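Local coordinates for endonuclease and methylase LlaGI (Lactococcus lactis, PDB 5FFJ), which recognises a specific DNA sequence and combines methyltransferase, helicase-like ATPase and endonuclease activities in a single Type ISP restriction-modification polypeptide, at residues A[1142-1154]-A[1341-1354]. Residues are numbered along the deposited sequence; the frame is centred on the assembly and turned at random.
Sequences MLAMYRPFTKKYL and VNGRPAIEWIIDQY. With nucleotides of chain C.
In the C-terminal specificity domain a beta hairpin and helix 1346-1353 meet beside the DNA backbone, P1148 at the hairpin tip lying on W1349. P1148 sits over one indole face in a CH-pi contact, its CG 3.4 Å from the centroid of the W1349 five-membered ring and 9° off the normal; proline suits the place as a compact, rigid set of C-H groups. The aliphatic CD of R1344 covers the opposite face. W1349 NE1 donates in its own ring plane to V1341 O (3.1 Å), a nearly straight bond that probably helps fix the indole's rotation. V1341 CG1 packs against P1148 CG at 3.6 Å.

Strands 1141-1147 and 1150-1155 are joined by a type II turn from R1147 to T1150, with a classic beta bulge where Y1146 and R1147 both face T1150. Two arginines, one from each segment, reach successive phosphates of chain C. R1344 NH2 donates to OP1 of DT14 of chain C, while its NH1 forms a salt bridge with D1352 OD2, though with poor hydrogen-bond geometry. R1147 NH1 meets OP2 of DG15 of chain C, at a distance too short to be taken literally. A bent chain (chi2 -62°, chi3 134°) brings its guanidinium over the Y1146 ring, CZ toward the rim; NE donates to Y1146 O from above the carbonyl plane, and NH2 is paired with D1202.

Q1353 fills the angle between hairpin and helix. Its CB and CG pack on T1150 OG1, and its amide lies against the aliphatic part of R1147, with OE1 also at the edge of the Y1146 ring. Q1353 NE2 hydrogen-bonds D1352 OD2 (3.1 Å), so one carboxylate oxygen links Q1353 and R1344. At the tip, next to P1148, F1149 CE2 meets A1346 CB obliquely, a small methyl admitting the large ring, and Y1354 OH makes a weak bond to F1149 O.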
ATOM      1  N   MET A1142      28.351  21.166  -5.124  1.00 55.89           N
ATOM      2  CA  MET A1142      28.627  22.206  -4.137  1.00 48.61           C
ATOM      3  C   MET A1142      28.082  21.845  -2.764  1.00 45.43           C
ATOM      4  O   MET A1142      27.392  20.839  -2.600  1.00 44.48           O
ATOM      5  CB  MET A1142      28.033  23.537  -4.596  1.00 53.45           C
ATOM      6  CG  MET A1142      26.566  23.467  -4.986  1.00 55.91           C
ATOM      7  SD  MET A1142      25.989  25.024  -5.690  1.00 59.56           S
ATOM      8  CE  MET A1142      26.019  26.086  -4.252  1.00 38.30           C
ATOM      9  N   LEU A1143      28.406  22.678  -1.780  1.00 46.91           N
ATOM     10  CA  LEU A1143      27.936  22.484  -0.417  1.00 50.67           C
ATOM     11  C   LEU A1143      26.602  23.180  -0.205  1.00 41.67           C
ATOM     12  O   LEU A1143      26.347  24.244  -0.771  1.00 44.58           O
ATOM     13  CB  LEU A1143      28.964  23.012   0.584  1.00 50.29           C
ATOM     14  CG  LEU A1143      30.188  22.128   0.800  1.00 43.94           C
ATOM     15  CD1 LEU A1143      31.303  22.932   1.432  1.00 45.12           C
ATOM     16  CD2 LEU A1143      29.828  20.933   1.668  1.00 47.79           C
ATOM     17  N   ALA A1144      25.756  22.573   0.619  1.00 41.43           N
ATOM     18  CA  ALA A1144      24.447  23.134   0.916  1.00 43.18           C
ATOM     19  C   ALA A1144      23.943  22.654   2.272  1.00 42.95           C
ATOM     20  O   ALA A1144      24.297  21.565   2.723  1.00 35.18           O
ATOM     21  CB  ALA A1144      23.457  22.760  -0.177  1.00 29.23           C
ATOM     22  N   MET A1145      23.128  23.482   2.921  1.00 38.35           N
ATOM     23  CA  MET A1145      22.430  23.079   4.135  1.00 38.66           C
ATOM     24  C   MET A1145      21.237  22.203   3.790  1.00 42.22           C
ATOM     25  O   MET A1145      20.227  22.690   3.283  1.00 46.27           O
ATOM     26  CB  MET A1145      21.955  24.298   4.927  1.00 40.26           C
ATOM     27  CG  MET A1145      22.957  24.822   5.939  1.00 51.44           C
ATOM     28  SD  MET A1145      23.322  23.620   7.232  1.00 48.19           S
ATOM     29  CE  MET A1145      24.402  24.571   8.293  1.00 56.73           C
ATOM     30  N   TYR A1146      21.359  20.910   4.066  1.00 44.27           N
ATOM     31  CA  TYR A1146      20.279  19.969   3.809  1.00 42.53           C
ATOM     32  C   TYR A1146      19.289  19.977   4.971  1.00 42.77           C
ATOM     33  O   TYR A1146      18.075  19.964   4.768  1.00 47.67           O
ATOM     34  CB  TYR A1146      20.848  18.569   3.585  1.00 41.63           C
ATOM     35  CG  TYR A1146      19.824  17.547   3.162  1.00 48.52           C
ATOM     36  CD1 TYR A1146      19.200  17.633   1.925  1.00 55.21           C
ATOM     37  CD2 TYR A1146      19.494  16.484   3.992  1.00 50.23           C
ATOM     38  CE1 TYR A1146      18.268  16.696   1.530  1.00 45.39           C
ATOM     39  CE2 TYR A1146      18.564  15.544   3.606  1.00 58.72           C
ATOM     40  CZ  TYR A1146      17.954  15.653   2.376  1.00 53.09           C
ATOM     41  OH  TYR A1146      17.026  14.718   1.988  1.00 54.04           O
ATOM     42  N   ARG A1147      19.827  20.005   6.187  1.00 32.90           N
ATOM     43  CA  ARG A1147      19.025  20.038   7.403  1.00 36.83           C
ATOM     44  C   ARG A1147      19.724  20.945   8.411  1.00 40.72           C
ATOM     45  O   ARG A1147      20.891  21.283   8.222  1.00 43.31           O
ATOM     46  CB  ARG A1147      18.837  18.623   7.955  1.00 41.51           C
ATOM     47  CG  ARG A1147      18.037  17.704   7.054  1.00 37.37           C
ATOM     48  CD  ARG A1147      16.612  18.188   6.840  1.00 48.15           C
ATOM     49  NE  ARG A1147      16.233  18.111   5.429  1.00 48.03           N
ATOM     50  CZ  ARG A1147      15.585  17.091   4.873  1.00 44.04           C
ATOM     51  NH1 ARG A1147      15.218  16.039   5.598  1.00 54.71           N
ATOM     52  NH2 ARG A1147      15.295  17.125   3.582  1.00 50.17           N
ATOM     53  N   PRO A1148      19.020  21.358   9.477  1.00 41.65           N
ATOM     54  CA  PRO A1148      19.689  22.329  10.351  1.00 41.56           C
ATOM     55  C   PRO A1148      20.966  21.762  10.979  1.00 38.08           C
ATOM     56  O   PRO A1148      20.945  20.660  11.526  1.00 38.89           O
ATOM     57  CB  PRO A1148      18.631  22.652  11.415  1.00 37.39           C
ATOM     58  CG  PRO A1148      17.631  21.572  11.339  1.00 36.99           C
ATOM     59  CD  PRO A1148      17.689  20.968   9.977  1.00 40.63           C
ATOM     60  N   PHE A1149      22.066  22.504  10.842  1.00 48.20           N
ATOM     61  CA  PHE A1149      23.391  22.101  11.328  1.00 40.20           C
ATOM     62  C   PHE A1149      23.933  20.880  10.577  1.00 43.62           C
ATOM     63  O   PHE A1149      24.978  20.332  10.937  1.00 51.92           O
ATOM     64  CB  PHE A1149      23.356  21.823  12.833  1.00 35.35           C
ATOM     65  CG  PHE A1149      22.727  22.928  13.631  1.00 42.04           C
ATOM     66  CD1 PHE A1149      23.387  24.130  13.806  1.00 41.72           C
ATOM     67  CD2 PHE A1149      21.478  22.765  14.204  1.00 39.23           C
ATOM     68  CE1 PHE A1149      22.814  25.150  14.535  1.00 45.65           C
ATOM     69  CE2 PHE A1149      20.899  23.782  14.935  1.00 34.96           C
ATOM     70  CZ  PHE A1149      21.569  24.977  15.101  1.00 37.66           C
ATOM     71  N   THR A1150      23.223  20.476   9.525  1.00 35.67           N
ATOM     72  CA  THR A1150      23.657  19.388   8.651  1.00 40.47           C
ATOM     73  C   THR A1150      23.849  19.902   7.231  1.00 46.70           C
ATOM     74  O   THR A1150      22.875  20.219   6.543  1.00 67.61           O
ATOM     75  CB  THR A1150      22.641  18.230   8.623  1.00 31.72           C
ATOM     76  OG1 THR A1150      22.266  17.881   9.961  1.00 41.16           O
ATOM     77  CG2 THR A1150      23.227  17.009   7.904  1.00 49.81           C
ATOM     78  N   LYS A1151      25.105  19.996   6.804  1.00 32.81           N
ATOM     79  CA  LYS A1151      25.419  20.404   5.443  1.00 49.97           C
ATOM     80  C   LYS A1151      25.996  19.230   4.653  1.00 47.11           C
ATOM     81  O   LYS A1151      26.998  18.625   5.037  1.00 44.30           O
ATOM     82  CB  LYS A1151      26.382  21.603   5.439  1.00 53.20           C
ATOM     83  CG  LYS A1151      27.798  21.342   5.929  1.00 46.62           C
ATOM     84  CD  LYS A1151      28.569  22.656   6.003  1.00 63.74           C
ATOM     85  CE  LYS A1151      30.007  22.461   6.449  1.00 73.88           C
ATOM     86  NZ  LYS A1151      30.602  23.739   6.928  1.00 72.82           N
ATOM     87  N   LYS A1152      25.310  18.902   3.560  1.00 43.74           N
ATOM     88  CA  LYS A1152      25.707  17.840   2.649  1.00 38.90           C
ATOM     89  C   LYS A1152      26.232  18.442   1.357  1.00 41.63           C
ATOM     90  O   LYS A1152      26.139  19.651   1.142  1.00 44.27           O
ATOM     91  CB  LYS A1152      24.523  16.923   2.333  1.00 43.65           C
ATOM     92  CG  LYS A1152      24.095  16.002   3.459  1.00 44.55           C
ATOM     93  CD  LYS A1152      22.921  15.135   3.021  1.00 62.21           C
ATOM     94  CE  LYS A1152      22.718  13.941   3.935  1.00 61.82           C
ATOM     95  NZ  LYS A1152      21.609  13.078   3.441  1.00 81.38           N
ATOM     96  N   TYR A1153      26.773  17.589   0.496  1.00 45.72           N
ATOM     97  CA  TYR A1153      27.148  17.998  -0.848  1.00 45.72           C
ATOM     98  C   TYR A1153      25.965  17.830  -1.789  1.00 48.30           C
ATOM     99  O   TYR A1153      25.209  16.863  -1.683  1.00 41.76           O
ATOM    100  CB  TYR A1153      28.342  17.189  -1.345  1.00 46.30           C
ATOM    101  CG  TYR A1153      29.657  17.631  -0.752  1.00 51.60           C
ATOM    102  CD1 TYR A1153      30.379  18.672  -1.321  1.00 47.75           C
ATOM    103  CD2 TYR A1153      30.175  17.017   0.379  1.00 52.80           C
ATOM    104  CE1 TYR A1153      31.580  19.086  -0.782  1.00 43.67           C
ATOM    105  CE2 TYR A1153      31.379  17.424   0.926  1.00 52.05           C
ATOM    106  CZ  TYR A1153      32.076  18.460   0.340  1.00 44.39           C
ATOM    107  OH  TYR A1153      33.274  18.870   0.876  1.00 46.55           O
ATOM    108  N   LEU A1154      25.815  18.781  -2.705  1.00 54.14           N
ATOM    109  CA  LEU A1154      24.677  18.818  -3.613  1.00 41.19           C
ATOM    110  C   LEU A1154      25.138  19.031  -5.046  1.00 53.87           C
ATOM    111  O   LEU A1154      25.968  19.900  -5.321  1.00 49.03           O
ATOM    112  CB  LEU A1154      23.703  19.929  -3.201  1.00 40.51           C
ATOM    113  CG  LEU A1154      22.767  20.505  -4.273  1.00 35.87           C
ATOM    114  CD1 LEU A1154      21.745  19.475  -4.712  1.00 36.35           C
ATOM    115  CD2 LEU A1154      22.081  21.761  -3.768  1.00 46.07           C
ATOM    116  N   VAL A1341      14.671  23.676  16.462  1.00 36.27           N
ATOM    117  CA  VAL A1341      14.481  24.141  15.095  1.00 47.32           C
ATOM    118  C   VAL A1341      13.508  23.167  14.434  1.00 45.89           C
ATOM    119  O   VAL A1341      13.708  21.951  14.473  1.00 36.18           O
ATOM    120  CB  VAL A1341      15.816  24.235  14.312  1.00 36.04           C
ATOM    121  CG1 VAL A1341      16.649  22.973  14.486  1.00 53.19           C
ATOM    122  CG2 VAL A1341      15.558  24.517  12.835  1.00 43.71           C
ATOM    123  N   ASN A1342      12.459  23.721  13.832  1.00 54.51           N
ATOM    124  CA  ASN A1342      11.260  22.967  13.490  1.00 50.88           C
ATOM    125  C   ASN A1342      10.623  22.530  14.813  1.00 62.96           C
ATOM    126  O   ASN A1342      10.372  23.377  15.673  1.00 70.80           O
ATOM    127  CB  ASN A1342      11.585  21.788  12.560  1.00 55.46           C
ATOM    128  CG  ASN A1342      10.392  21.358  11.718  1.00 51.00           C
ATOM    129  OD1 ASN A1342       9.402  22.082  11.607  1.00 54.23           O
ATOM    130  ND2 ASN A1342      10.487  20.180  11.108  1.00 43.72           N
ATOM    131  N   GLY A1343      10.373  21.234  14.994  1.00 42.64           N
ATOM    132  CA  GLY A1343       9.864  20.728  16.259  1.00 56.52           C
ATOM    133  C   GLY A1343      10.888  19.882  17.001  1.00 57.83           C
ATOM    134  O   GLY A1343      10.577  19.274  18.027  1.00 54.54           O
ATOM    135  N   ARG A1344      12.115  19.854  16.487  1.00 59.21           N
ATOM    136  CA  ARG A1344      13.153  18.954  16.992  1.00 38.82           C
ATOM    137  C   ARG A1344      14.342  19.714  17.578  1.00 49.59           C
ATOM    138  O   ARG A1344      14.779  20.712  17.001  1.00 43.25           O
ATOM    139  CB  ARG A1344      13.633  18.039  15.863  1.00 34.62           C
ATOM    140  CG  ARG A1344      14.565  16.925  16.305  1.00 39.31           C
ATOM    141  CD  ARG A1344      14.944  16.031  15.137  1.00 42.71           C
ATOM    142  NE  ARG A1344      13.770  15.451  14.489  1.00 56.21           N
ATOM    143  CZ  ARG A1344      13.808  14.737  13.368  1.00 58.76           C
ATOM    144  NH1 ARG A1344      14.962  14.512  12.759  1.00 75.01           N
ATOM    145  NH2 ARG A1344      12.689  14.250  12.851  1.00 59.66           N
ATOM    146  N   PRO A1345      14.871  19.254  18.730  1.00 55.14           N
ATOM    147  CA  PRO A1345      16.077  19.898  19.270  1.00 38.11           C
ATOM    148  C   PRO A1345      17.272  19.804  18.320  1.00 43.08           C
ATOM    149  O   PRO A1345      17.372  18.847  17.551  1.00 52.14           O
ATOM    150  CB  PRO A1345      16.345  19.122  20.568  1.00 53.77           C
ATOM    151  CG  PRO A1345      15.031  18.541  20.945  1.00 50.72           C
ATOM    152  CD  PRO A1345      14.349  18.222  19.648  1.00 38.63           C
ATOM    153  N   ALA A1346      18.158  20.795  18.380  1.00 44.68           N
ATOM    154  CA  ALA A1346      19.339  20.847  17.520  1.00 47.48           C
ATOM    155  C   ALA A1346      20.206  19.611  17.714  1.00 46.89           C
ATOM    156  O   ALA A1346      20.735  19.054  16.753  1.00 55.09           O
ATOM    157  CB  ALA A1346      20.147  22.114  17.805  1.00 40.04           C
ATOM    158  N   ILE A1347      20.344  19.186  18.964  1.00 48.12           N
ATOM    159  CA  ILE A1347      21.147  18.017  19.285  1.00 36.69           C
ATOM    160  C   ILE A1347      20.562  16.767  18.633  1.00 38.72           C
ATOM    161  O   ILE A1347      21.298  15.909  18.142  1.00 30.55           O
ATOM    162  CB  ILE A1347      21.249  17.818  20.811  1.00 47.08           C
ATOM    163  CG1 ILE A1347      22.006  18.994  21.435  1.00 52.35           C
ATOM    164  CG2 ILE A1347      21.960  16.511  21.142  1.00 45.91           C
ATOM    165  CD1 ILE A1347      21.882  19.088  22.936  1.00 54.76           C
ATOM    166  N   GLU A1348      19.237  16.674  18.619  1.00 54.76           N
ATOM    167  CA  GLU A1348      18.564  15.499  18.084  1.00 50.68           C
ATOM    168  C   GLU A1348      18.670  15.445  16.561  1.00 42.19           C
ATOM    169  O   GLU A1348      18.543  14.375  15.965  1.00 46.68           O
ATOM    170  CB  GLU A1348      17.094  15.484  18.510  1.00 48.92           C
ATOM    171  CG  GLU A1348      16.598  14.129  18.998  1.00 62.70           C
ATOM    172  CD  GLU A1348      17.243  13.693  20.303  1.00 60.08           C
ATOM    173  OE1 GLU A1348      17.483  14.557  21.172  1.00 42.90           O
ATOM    174  OE2 GLU A1348      17.509  12.482  20.458  1.00 66.94           O
ATOM    175  N   TRP A1349      18.898  16.596  15.934  1.00 33.92           N
ATOM    176  CA  TRP A1349      19.098  16.636  14.489  1.00 46.42           C
ATOM    177  C   TRP A1349      20.401  15.943  14.126  1.00 36.86           C
ATOM    178  O   TRP A1349      20.463  15.190  13.156  1.00 43.87           O
ATOM    179  CB  TRP A1349      19.107  18.073  13.968  1.00 48.17           C
ATOM    180  CG  TRP A1349      17.747  18.619  13.677  1.00 29.19           C
ATOM    181  CD1 TRP A1349      17.051  19.531  14.417  1.00 44.24           C
ATOM    182  CD2 TRP A1349      16.912  18.283  12.566  1.00 37.17           C
ATOM    183  NE1 TRP A1349      15.834  19.785  13.832  1.00 41.81           N
ATOM    184  CE2 TRP A1349      15.724  19.032  12.694  1.00 43.99           C
ATOM    185  CE3 TRP A1349      17.052  17.424  11.472  1.00 45.48           C
ATOM    186  CZ2 TRP A1349      14.686  18.946  11.771  1.00 44.27           C
ATOM    187  CZ3 TRP A1349      16.019  17.341  10.556  1.00 37.22           C
ATOM    188  CH2 TRP A1349      14.852  18.097  10.713  1.00 26.97           C
ATOM    189  N   ILE A1350      21.440  16.200  14.912  1.00 32.11           N
ATOM    190  CA  ILE A1350      22.734  15.568  14.695  1.00 47.81           C
ATOM    191  C   ILE A1350      22.604  14.052  14.852  1.00 49.35           C
ATOM    192  O   ILE A1350      23.118  13.292  14.030  1.00 40.54           O
ATOM    193  CB  ILE A1350      23.800  16.109  15.672  1.00 41.35           C
ATOM    194  CG1 ILE A1350      23.892  17.637  15.583  1.00 47.71           C
ATOM    195  CG2 ILE A1350      25.158  15.477  15.389  1.00 38.50           C
ATOM    196  CD1 ILE A1350      24.227  18.171  14.199  1.00 51.31           C
ATOM    197  N   ILE A1351      21.910  13.621  15.902  1.00 43.18           N
ATOM    198  CA  ILE A1351      21.640  12.201  16.111  1.00 47.45           C
ATOM    199  C   ILE A1351      20.902  11.631  14.907  1.00 54.90           C
ATOM    200  O   ILE A1351      21.267  10.578  14.382  1.00 55.88           O
ATOM    201  CB  ILE A1351      20.798  11.956  17.384  1.00 43.61           C
ATOM    202  CG1 ILE A1351      21.569  12.404  18.627  1.00 50.41           C
ATOM    203  CG2 ILE A1351      20.431  10.476  17.512  1.00 35.97           C
ATOM    204  CD1 ILE A1351      20.800  12.274  19.920  1.00 59.18           C
ATOM    205  N   ASP A1352      19.862  12.340  14.481  1.00 37.67           N
ATOM    206  CA  ASP A1352      19.034  11.905  13.363  1.00 50.20           C
ATOM    207  C   ASP A1352      19.798  11.896  12.041  1.00 55.80           C
ATOM    208  O   ASP A1352      19.794  10.899  11.320  1.00 53.42           O
ATOM    209  CB  ASP A1352      17.809  12.809  13.228  1.00 55.14           C
ATOM    210  CG  ASP A1352      16.892  12.378  12.100  1.00 58.77           C
ATOM    211  OD1 ASP A1352      16.537  11.182  12.043  1.00 73.34           O
ATOM    212  OD2 ASP A1352      16.532  13.236  11.266  1.00 55.25           O
ATOM    213  N   GLN A1353      20.443  13.016  11.728  1.00 51.53           N
ATOM    214  CA  GLN A1353      21.074  13.205  10.426  1.00 52.27           C
ATOM    215  C   GLN A1353      22.412  12.481  10.294  1.00 47.57           C
ATOM    216  O   GLN A1353      22.644  11.775   9.311  1.00 44.41           O
ATOM    217  CB  GLN A1353      21.262  14.698  10.153  1.00 34.99           C
ATOM    218  CG  GLN A1353      19.963  15.417   9.850  1.00 47.02           C
ATOM    219  CD  GLN A1353      19.291  14.867   8.613  1.00 42.45           C
ATOM    220  OE1 GLN A1353      19.876  14.857   7.531  1.00 50.65           O
ATOM    221  NE2 GLN A1353      18.064  14.386   8.769  1.00 42.39           N
ATOM    222  N   TYR A1354      23.295  12.659  11.269  1.00 52.42           N
ATOM    223  CA  TYR A1354      24.601  12.010  11.219  1.00 53.85           C
ATOM    224  C   TYR A1354      24.465  10.569  11.682  1.00 52.84           C
ATOM    225  O   TYR A1354      24.656  10.233  12.851  1.00 63.35           O
ATOM    226  CB  TYR A1354      25.619  12.795  12.041  1.00 40.02           C
ATOM    227  CG  TYR A1354      25.912  14.123  11.383  1.00 49.84           C
ATOM    228  CD1 TYR A1354      25.128  15.240  11.642  1.00 53.31           C
ATOM    229  CD2 TYR A1354      26.939  14.244  10.457  1.00 42.52           C
ATOM    230  CE1 TYR A1354      25.380  16.449  11.019  1.00 46.34           C
ATOM    231  CE2 TYR A1354      27.197  15.448   9.831  1.00 40.20           C
ATOM    232  CZ  TYR A1354      26.415  16.546  10.113  1.00 39.08           C
ATOM    233  OH  TYR A1354      26.672  17.746   9.489  1.00 53.55           O
TER
ATOM    234  P    DG C  15      14.459  12.529   4.495  1.00 54.37           P
ATOM    235  OP1  DG C  15      15.552  11.574   4.197  1.00 67.01           O
ATOM    236  OP2  DG C  15      14.707  13.629   5.454  1.00 56.63           O
ATOM    237  O5'  DG C  15      13.910  13.185   3.142  1.00 64.78           O
ATOM    238  C5'  DG C  15      14.413  12.761   1.874  1.00 59.70           C
ATOM    239  C4'  DG C  15      13.278  12.455   0.917  1.00 59.40           C
ATOM    240  O4'  DG C  15      12.010  12.779   1.560  1.00 54.16           O
ATOM    241  C3'  DG C  15      13.306  13.255  -0.387  1.00 41.69           C
ATOM    242  O3'  DG C  15      12.872  12.442  -1.496  1.00 49.11           O
ATOM    243  C2'  DG C  15      12.353  14.406  -0.088  1.00 46.06           C
ATOM    244  C1'  DG C  15      11.309  13.735   0.789  1.00 47.49           C
ATOM    245  N9   DG C  15      10.589  14.645   1.690  1.00 44.33           N
ATOM    246  C8   DG C  15      11.119  15.414   2.701  1.00 53.19           C
ATOM    247  N7   DG C  15      10.224  16.118   3.344  1.00 50.71           N
ATOM    248  C5   DG C  15       9.024  15.794   2.724  1.00 44.74           C
ATOM    249  C6   DG C  15       7.705  16.247   2.986  1.00 48.64           C
ATOM    250  O6   DG C  15       7.326  17.053   3.848  1.00 45.33           O
ATOM    251  N1   DG C  15       6.781  15.666   2.122  1.00 49.54           N
ATOM    252  C2   DG C  15       7.091  14.763   1.132  1.00 45.37           C
ATOM    253  N2   DG C  15       6.067  14.309   0.398  1.00 46.40           N
ATOM    254  N3   DG C  15       8.318  14.333   0.877  1.00 52.31           N
ATOM    255  C4   DG C  15       9.232  14.888   1.707  1.00 44.22           C
ATOM    256  P    DT C  14      10.857  13.160   9.925  1.00 42.97           P
ATOM    257  OP1  DT C  14      12.115  12.795  10.622  1.00 59.91           O
ATOM    258  OP2  DT C  14      10.396  14.567   9.935  1.00 46.65           O
ATOM    259  O5'  DT C  14      10.957  12.665   8.408  1.00 45.66           O
ATOM    260  C5'  DT C  14      11.276  11.301   8.137  1.00 44.83           C
ATOM    261  C4'  DT C  14      11.513  11.077   6.656  1.00 50.45           C
ATOM    262  O4'  DT C  14      10.233  10.965   5.961  1.00 57.81           O
ATOM    263  C3'  DT C  14      12.271  12.201   5.947  1.00 44.52           C
ATOM    264  O3'  DT C  14      13.220  11.655   5.025  1.00 40.77           O
ATOM    265  C2'  DT C  14      11.151  12.967   5.251  1.00 52.31           C
ATOM    266  C1'  DT C  14      10.243  11.825   4.843  1.00 53.05           C
ATOM    267  N1   DT C  14       8.821  12.202   4.502  1.00 43.87           N
ATOM    268  C2   DT C  14       8.217  11.618   3.408  1.00 41.83           C
ATOM    269  O2   DT C  14       8.778  10.816   2.685  1.00 48.91           O
ATOM    270  N3   DT C  14       6.925  12.008   3.186  1.00 49.93           N
ATOM    271  C4   DT C  14       6.184  12.904   3.931  1.00 48.47           C
ATOM    272  O4   DT C  14       5.025  13.190   3.647  1.00 63.08           O
ATOM    273  C5   DT C  14       6.869  13.480   5.067  1.00 45.78           C
ATOM    274  C7   DT C  14       6.165  14.469   5.955  1.00 31.80           C
ATOM    275  C6   DT C  14       8.140  13.103   5.298  1.00 42.35           C
TER